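PDB 6HVG: alternansucrase from Leuconostoc mesenteroides, which is a large multidomain enzyme of glycoside hydrolase family 70, with a TIM-barrel-type core and additional repeats of the choline-binding, cell-wall-binding kind. Local coordinates for residues I855-S859 with N907-G911; L1212-R1216 with A1236-I1240; P1341-V1345 with N1355-M1359. One frame throughout, in Å; residues are numbered along the deposited sequence.

Contact 1 of 3, residues I855-S859 with N907-G911; sequences IKYVS and NQGIG
Tyr857 on helix 844-857 meets Gln908 and Gly909 through backbone as much as side chain. The polar core is one bond: Gly909 N donates to Tyr857 O at 2.8 Å with an N-H...O angle of 152°, reaching the oxygen in the carbonyl plane on a lone pair. A second polar link comes from outside, where the amide NE2 of Gln1016 gives hydrogen bonds to both Lys856 O and Asn907 O and so links the two segments a second time.

Van der Waals contacts surround this bond. The Tyr857 side chain sets off beside its own backbone N, CG anti to the carbonyl carbon (chi1 -49°), which carries the ring along the 907-909 backbone. There Tyr857 CB comes within 3.3 Å of Gly909 O, and the CD1 edge of the ring meets Asn907 O at 3.4 Å, near the ring plane. Lys856 CB lies over one ring face, offset toward the rim. Gln908 lays its aliphatic part over the carbonyls of Lys856 and Tyr857, with CG at 3.7 Å from Lys856 O and CB at 3.8 Å from Tyr857 O.

The apolar contribution is small: Val858 CG2 and Ile910 CG2 pass at an angle, 4.2 Å apart. Ile910 also touches Val1006 and Val1008 of strand 1003-1009.

The contact joins a helix of the barrel region to the antiparallel sheet whose strands mostly follow it in the chain, consistent with the interface between the catalytic barrel and domain C in this family. Gly909, with no side chain, takes backbone angles that would crowd a CB against the carbonyl O of Gln908, just where the chain enters strand 910-915. The chemistry implies a buried junction fixed by main-chain polar groups, with the tyrosine ring filling in alongside.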
# COMPACT_ATOMS: atom_id res chain seq x y z
N ILE A 855 19.33 32.83 10.09
CA ILE A 855 19.02 34.22 9.79
C ILE A 855 20.28 35.11 9.92
O ILE A 855 20.50 35.98 9.10
CB ILE A 855 17.94 34.74 10.77
CG1 ILE A 855 16.63 33.96 10.58
CG2 ILE A 855 17.76 36.25 10.62
CD1 ILE A 855 15.57 34.23 11.62
N LYS A 856 21.06 34.90 10.99
CA LYS A 856 22.24 35.72 11.31
C LYS A 856 23.45 35.45 10.42
O LYS A 856 24.16 36.38 10.03
CB LYS A 856 22.68 35.45 12.76
CG LYS A 856 21.97 36.26 13.82
CD LYS A 856 22.47 35.88 15.21
CE LYS A 856 22.53 37.07 16.15
NZ LYS A 856 21.19 37.67 16.39
N TYR A 857 23.73 34.17 10.15
CA TYR A 857 25.02 33.82 9.58
C TYR A 857 25.01 33.18 8.19
O TYR A 857 26.02 33.24 7.48
CB TYR A 857 25.77 32.88 10.52
CG TYR A 857 25.83 33.33 11.96
CD1 TYR A 857 26.82 34.20 12.40
CD2 TYR A 857 24.92 32.86 12.89
CE1 TYR A 857 26.90 34.57 13.73
CE2 TYR A 857 24.99 33.25 14.20
CZ TYR A 857 25.99 34.10 14.63
OH TYR A 857 26.05 34.51 15.93
N VAL A 858 23.91 32.55 7.78
CA VAL A 858 23.93 31.72 6.58
C VAL A 858 23.79 32.53 5.29
O VAL A 858 22.71 32.94 4.91
CB VAL A 858 22.89 30.61 6.66
CG1 VAL A 858 22.82 29.82 5.37
CG2 VAL A 858 23.24 29.68 7.82
N SER A 859 24.93 32.76 4.64
CA SER A 859 24.96 33.35 3.30
C SER A 859 26.29 33.07 2.62
O SER A 859 27.19 32.53 3.25
CB SER A 859 24.72 34.86 3.33
OG SER A 859 24.46 35.35 2.01
N ASN A 907 31.28 39.01 9.94
CA ASN A 907 30.63 38.36 11.08
C ASN A 907 29.58 37.33 10.70
O ASN A 907 28.81 36.88 11.55
CB ASN A 907 30.07 39.44 12.00
CG ASN A 907 31.17 40.36 12.51
OD1 ASN A 907 31.18 41.55 12.17
ND2 ASN A 907 32.11 39.82 13.28
N GLN A 908 29.58 36.94 9.43
CA GLN A 908 28.64 35.96 8.90
C GLN A 908 29.42 34.66 8.57
O GLN A 908 30.62 34.58 8.85
CB GLN A 908 27.95 36.52 7.65
CG GLN A 908 26.99 37.63 7.94
CD GLN A 908 26.35 38.22 6.71
OE1 GLN A 908 26.62 37.82 5.58
NE2 GLN A 908 25.46 39.19 6.92
N GLY A 909 28.74 33.68 8.00
CA GLY A 909 29.32 32.39 7.71
C GLY A 909 29.14 31.43 8.88
O GLY A 909 28.89 31.84 10.00
N ILE A 910 29.28 30.14 8.60
CA ILE A 910 29.04 29.10 9.59
C ILE A 910 29.86 27.85 9.25
O ILE A 910 30.20 27.63 8.09
CB ILE A 910 27.53 28.77 9.66
CG1 ILE A 910 27.21 27.88 10.86
CG2 ILE A 910 27.06 28.08 8.39
CD1 ILE A 910 25.72 27.83 11.20
N GLY A 911 30.20 27.06 10.27
CA GLY A 911 30.95 25.82 10.08
C GLY A 911 30.21 24.66 10.70
O GLY A 911 29.82 24.72 11.87

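Contact 2 of 3, residues L1212-R1216 with A1236-I1240; sequences LDKLR and ASTKI
Two torsions bring Asp1213 and Lys1239 together: Asp1213 CG stands beside its backbone N (chi1 -67°), and the lysine chain kinks at chi2 (94°) to fold back toward the helix. Lys1239 NZ then reaches Asp1213 OD1 at 2.9 Å on the syn side, slightly out of the carboxylate plane. The same ammonium donates to Ala1236 O, also at 2.9 Å and almost in line with the C=O, a bond that closes the loop on itself. Arg1216, one helical turn on from Asp1213, brings NH1 to OD1 at 3.3 Å from above the carboxylate plane, so a single oxygen accepts from both cations in a salt-bridge network.

Helix 1212-1218 and this loop lie in the chain between strands 1190-1197 and 1248-1252; those two strands are members of one antiparallel sheet, which is itself consistent with domain B of family 70 enzymes. Beneath the charged layer, Ala1236 CB packs 3.8 Å from Leu1212 CD1, and Phe1223 of helix 1220-1224 touches both residues. Arg1216 NH2 lies 3.7 Å from Ala1236 CB, its guanidinium edge near Ser1237 N. Leu1212 also leans on Asn595 of helix 587-601.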
# COMPACT_ATOMS: atom_id res chain seq x y z
N LEU A 1212 -15.17 31.30 -12.91
CA LEU A 1212 -14.58 31.11 -14.24
C LEU A 1212 -14.95 32.18 -15.25
O LEU A 1212 -14.13 32.58 -16.07
CB LEU A 1212 -15.00 29.75 -14.80
CG LEU A 1212 -14.48 28.51 -14.07
CD1 LEU A 1212 -15.20 27.26 -14.55
CD2 LEU A 1212 -12.98 28.34 -14.23
N ASP A 1213 -16.20 32.62 -15.21
CA ASP A 1213 -16.66 33.61 -16.17
C ASP A 1213 -15.97 34.95 -15.95
O ASP A 1213 -15.55 35.59 -16.91
CB ASP A 1213 -18.19 33.75 -16.09
CG ASP A 1213 -18.92 32.49 -16.57
OD1 ASP A 1213 -18.30 31.65 -17.25
OD2 ASP A 1213 -20.12 32.35 -16.27
N LYS A 1214 -15.86 35.39 -14.70
CA LYS A 1214 -15.08 36.59 -14.38
C LYS A 1214 -13.63 36.45 -14.83
O LYS A 1214 -13.04 37.41 -15.33
CB LYS A 1214 -15.12 36.86 -12.87
CG LYS A 1214 -14.53 38.21 -12.44
CD LYS A 1214 -15.50 39.35 -12.76
CE LYS A 1214 -14.80 40.60 -13.28
NZ LYS A 1214 -15.70 41.44 -14.12
N LEU A 1215 -13.06 35.26 -14.65
CA LEU A 1215 -11.69 34.97 -15.05
C LEU A 1215 -11.48 34.94 -16.57
O LEU A 1215 -10.43 35.36 -17.04
CB LEU A 1215 -11.21 33.65 -14.44
CG LEU A 1215 -10.83 33.66 -12.95
CD1 LEU A 1215 -10.58 32.24 -12.47
CD2 LEU A 1215 -9.61 34.50 -12.66
N ARG A 1216 -12.46 34.44 -17.32
CA ARG A 1216 -12.35 34.37 -18.79
C ARG A 1216 -12.43 35.77 -19.40
O ARG A 1216 -11.69 36.10 -20.32
CB ARG A 1216 -13.46 33.49 -19.39
CG ARG A 1216 -13.19 33.06 -20.83
CD ARG A 1216 -14.45 32.93 -21.68
NE ARG A 1216 -15.03 31.58 -21.61
CZ ARG A 1216 -16.05 31.21 -20.85
NH1 ARG A 1216 -16.66 32.08 -20.04
NH2 ARG A 1216 -16.47 29.94 -20.90
N ALA A 1236 -14.40 26.03 -19.75
CA ALA A 1236 -15.31 26.60 -18.76
C ALA A 1236 -16.75 26.73 -19.27
O ALA A 1236 -17.60 27.31 -18.58
CB ALA A 1236 -14.78 27.97 -18.30
N SER A 1237 -17.04 26.19 -20.46
CA SER A 1237 -18.40 26.26 -21.01
C SER A 1237 -19.39 25.37 -20.23
O SER A 1237 -20.60 25.53 -20.34
CB SER A 1237 -18.40 25.90 -22.50
OG SER A 1237 -18.37 24.49 -22.68
N THR A 1238 -18.85 24.44 -19.44
CA THR A 1238 -19.64 23.57 -18.58
C THR A 1238 -19.12 23.68 -17.14
O THR A 1238 -17.91 23.59 -16.90
CB THR A 1238 -19.53 22.12 -19.08
OG1 THR A 1238 -19.73 22.11 -20.51
CG2 THR A 1238 -20.54 21.22 -18.42
N LYS A 1239 -20.02 23.88 -16.18
CA LYS A 1239 -19.64 24.05 -14.78
C LYS A 1239 -19.96 22.79 -13.99
O LYS A 1239 -20.96 22.14 -14.27
CB LYS A 1239 -20.37 25.25 -14.16
CG LYS A 1239 -19.71 26.59 -14.37
CD LYS A 1239 -20.26 27.33 -15.57
CE LYS A 1239 -19.52 28.63 -15.80
NZ LYS A 1239 -19.56 28.99 -17.24
N ILE A 1240 -19.12 22.45 -13.00
CA ILE A 1240 -19.34 21.27 -12.16
C ILE A 1240 -19.83 21.69 -10.78
O ILE A 1240 -19.03 21.97 -9.89
CB ILE A 1240 -18.04 20.42 -12.01
CG1 ILE A 1240 -17.49 20.02 -13.38
CG2 ILE A 1240 -18.29 19.17 -11.18
CD1 ILE A 1240 -16.14 19.32 -13.34

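Contact 3 of 3, residues P1341-V1345 with N1355-M1359; sequences PIRTV and NYYFM
Tyr1356 O is held twice by the opposite strand: Arg1343 N donates to it at 2.8 Å, and Ile1342 CA adds a CA-H...O contact at 3.2 Å. The return bond, Tyr1356 N to Arg1343 O, is also 2.8 Å long, which makes this a hydrogen-bonded antiparallel pair between two non-hydrogen-bonded ones. A weak bond from Phe1358 N to Pro1341 O (3.3 Å) extends the pairing at one end. Thr1344 OG1 and Asn1355 OD1, side by side on the neighbouring pair, are modelled so close that the length of their hydrogen bond is doubtful.

Strands 1342-1345 and 1354-1357 form a β hairpin rich in aromatic residues, resembling the units of choline-binding and related cell-wall-binding repeats. On the side of Ile1342, the proline lies over the Tyr1357 ring: Pro1341 CB stands 3.9 Å from the centroid, 14° off the normal, a CH-pi contact. Ile1342 CG1 adds 3.9 Å to Tyr1357 CD2, while Tyr1357 OH is bonded to Thr1371 O.

Across the sheet, with CG1 anti to the backbone N (chi1 -178°), Val1345 CG2 is left beside that N and meets Tyr1356 CD1 at 3.5 Å and the edge of Phe1358 at CE2, 4.1 Å away. Tyr1325 of strand 1323-1326 packs on Arg1343, Val1345 and Phe1358, and Tyr1356 OH bonds to Arg1352 O.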
# COMPACT_ATOMS: atom_id res chain seq x y z
N PRO A 1341 -11.92 -32.60 -30.80
CA PRO A 1341 -12.73 -32.07 -29.70
C PRO A 1341 -12.36 -30.65 -29.32
O PRO A 1341 -13.17 -29.98 -28.68
CB PRO A 1341 -12.44 -33.03 -28.54
CG PRO A 1341 -11.17 -33.73 -28.89
CD PRO A 1341 -11.11 -33.76 -30.38
N ILE A 1342 -11.18 -30.19 -29.69
CA ILE A 1342 -10.73 -28.83 -29.37
C ILE A 1342 -11.44 -27.83 -30.27
O ILE A 1342 -11.37 -27.94 -31.48
CB ILE A 1342 -9.22 -28.67 -29.60
CG1 ILE A 1342 -8.42 -29.60 -28.67
CG2 ILE A 1342 -8.79 -27.24 -29.36
CD1 ILE A 1342 -6.95 -29.73 -29.04
N ARG A 1343 -12.08 -26.85 -29.66
CA ARG A 1343 -12.78 -25.82 -30.40
C ARG A 1343 -12.34 -24.45 -29.95
O ARG A 1343 -12.15 -24.20 -28.77
CB ARG A 1343 -14.29 -25.94 -30.22
CG ARG A 1343 -15.13 -25.12 -31.24
CD ARG A 1343 -16.56 -25.03 -30.78
NE ARG A 1343 -17.53 -24.42 -31.70
CZ ARG A 1343 -17.78 -23.13 -31.78
NH1 ARG A 1343 -17.08 -22.24 -31.09
NH2 ARG A 1343 -18.73 -22.70 -32.58
N THR A 1344 -12.19 -23.56 -30.93
CA THR A 1344 -11.90 -22.16 -30.69
C THR A 1344 -13.19 -21.44 -30.47
O THR A 1344 -14.06 -21.49 -31.31
CB THR A 1344 -11.20 -21.55 -31.91
OG1 THR A 1344 -9.93 -22.19 -32.08
CG2 THR A 1344 -11.01 -20.06 -31.76
N VAL A 1345 -13.32 -20.75 -29.35
CA VAL A 1345 -14.52 -20.03 -28.99
C VAL A 1345 -14.28 -18.52 -29.02
O VAL A 1345 -13.37 -18.03 -28.39
CB VAL A 1345 -14.99 -20.45 -27.57
CG1 VAL A 1345 -16.28 -19.74 -27.18
CG2 VAL A 1345 -15.18 -21.95 -27.48
N ASN A 1355 -9.19 -21.51 -26.66
CA ASN A 1355 -9.40 -22.86 -27.16
C ASN A 1355 -9.83 -23.79 -26.05
O ASN A 1355 -9.13 -23.96 -25.06
CB ASN A 1355 -8.14 -23.42 -27.83
CG ASN A 1355 -7.89 -22.79 -29.20
OD1 ASN A 1355 -8.79 -22.26 -29.84
ND2 ASN A 1355 -6.64 -22.82 -29.63
N TYR A 1356 -10.99 -24.42 -26.26
CA TYR A 1356 -11.58 -25.30 -25.26
C TYR A 1356 -11.66 -26.73 -25.76
O TYR A 1356 -11.57 -26.96 -26.95
CB TYR A 1356 -12.96 -24.78 -24.93
CG TYR A 1356 -12.94 -23.47 -24.19
CD1 TYR A 1356 -12.81 -22.25 -24.86
CD2 TYR A 1356 -13.04 -23.45 -22.81
CE1 TYR A 1356 -12.82 -21.05 -24.17
CE2 TYR A 1356 -13.02 -22.25 -22.10
CZ TYR A 1356 -12.93 -21.07 -22.79
OH TYR A 1356 -12.93 -19.92 -22.08
N TYR A 1357 -11.80 -27.67 -24.83
CA TYR A 1357 -11.96 -29.08 -25.16
C TYR A 1357 -13.34 -29.58 -24.66
O TYR A 1357 -13.52 -29.80 -23.47
CB TYR A 1357 -10.85 -29.85 -24.48
CG TYR A 1357 -10.66 -31.30 -24.90
CD1 TYR A 1357 -11.56 -32.27 -24.53
CD2 TYR A 1357 -9.54 -31.69 -25.61
CE1 TYR A 1357 -11.36 -33.61 -24.90
CE2 TYR A 1357 -9.32 -33.02 -25.96
CZ TYR A 1357 -10.23 -33.96 -25.62
OH TYR A 1357 -10.00 -35.27 -25.98
N PHE A 1358 -14.31 -29.72 -25.56
CA PHE A 1358 -15.64 -30.23 -25.17
C PHE A 1358 -15.81 -31.70 -25.48
O PHE A 1358 -15.44 -32.15 -26.55
CB PHE A 1358 -16.75 -29.43 -25.84
CG PHE A 1358 -16.70 -27.99 -25.52
CD1 PHE A 1358 -17.05 -27.56 -24.26
CD2 PHE A 1358 -16.29 -27.06 -26.45
CE1 PHE A 1358 -17.02 -26.22 -23.91
CE2 PHE A 1358 -16.24 -25.71 -26.12
CZ PHE A 1358 -16.60 -25.28 -24.84
N MET A 1359 -16.39 -32.45 -24.54
CA MET A 1359 -16.51 -33.89 -24.68
C MET A 1359 -17.75 -34.24 -25.51
O MET A 1359 -18.46 -33.35 -25.96
CB MET A 1359 -16.51 -34.53 -23.30
CG MET A 1359 -15.27 -34.15 -22.49
SD MET A 1359 -15.00 -35.31 -21.14
CE MET A 1359 -14.78 -34.30 -19.70

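How the contacts relate
The three contacts share no element and lie far apart, their centres 50 Å (contacts 1 and 2), 57 Å (2 and 3) and 80 Å (1 and 3) from one another. Contacts 1 and 2 both fall within the family 70 region, whereas contact 3 belongs to a hairpin late in the chain, on the opposite side of the chain's centre from contact 1. Contact 1 is buried and relies on main-chain polar groups. Contact 2, partly exposed, instead carries an ion network over a small apolar base. In contact 3 strand pairing supplies the frame, and aromatic rings packed against proline, isoleucine and valine supply most of the side-chain contact.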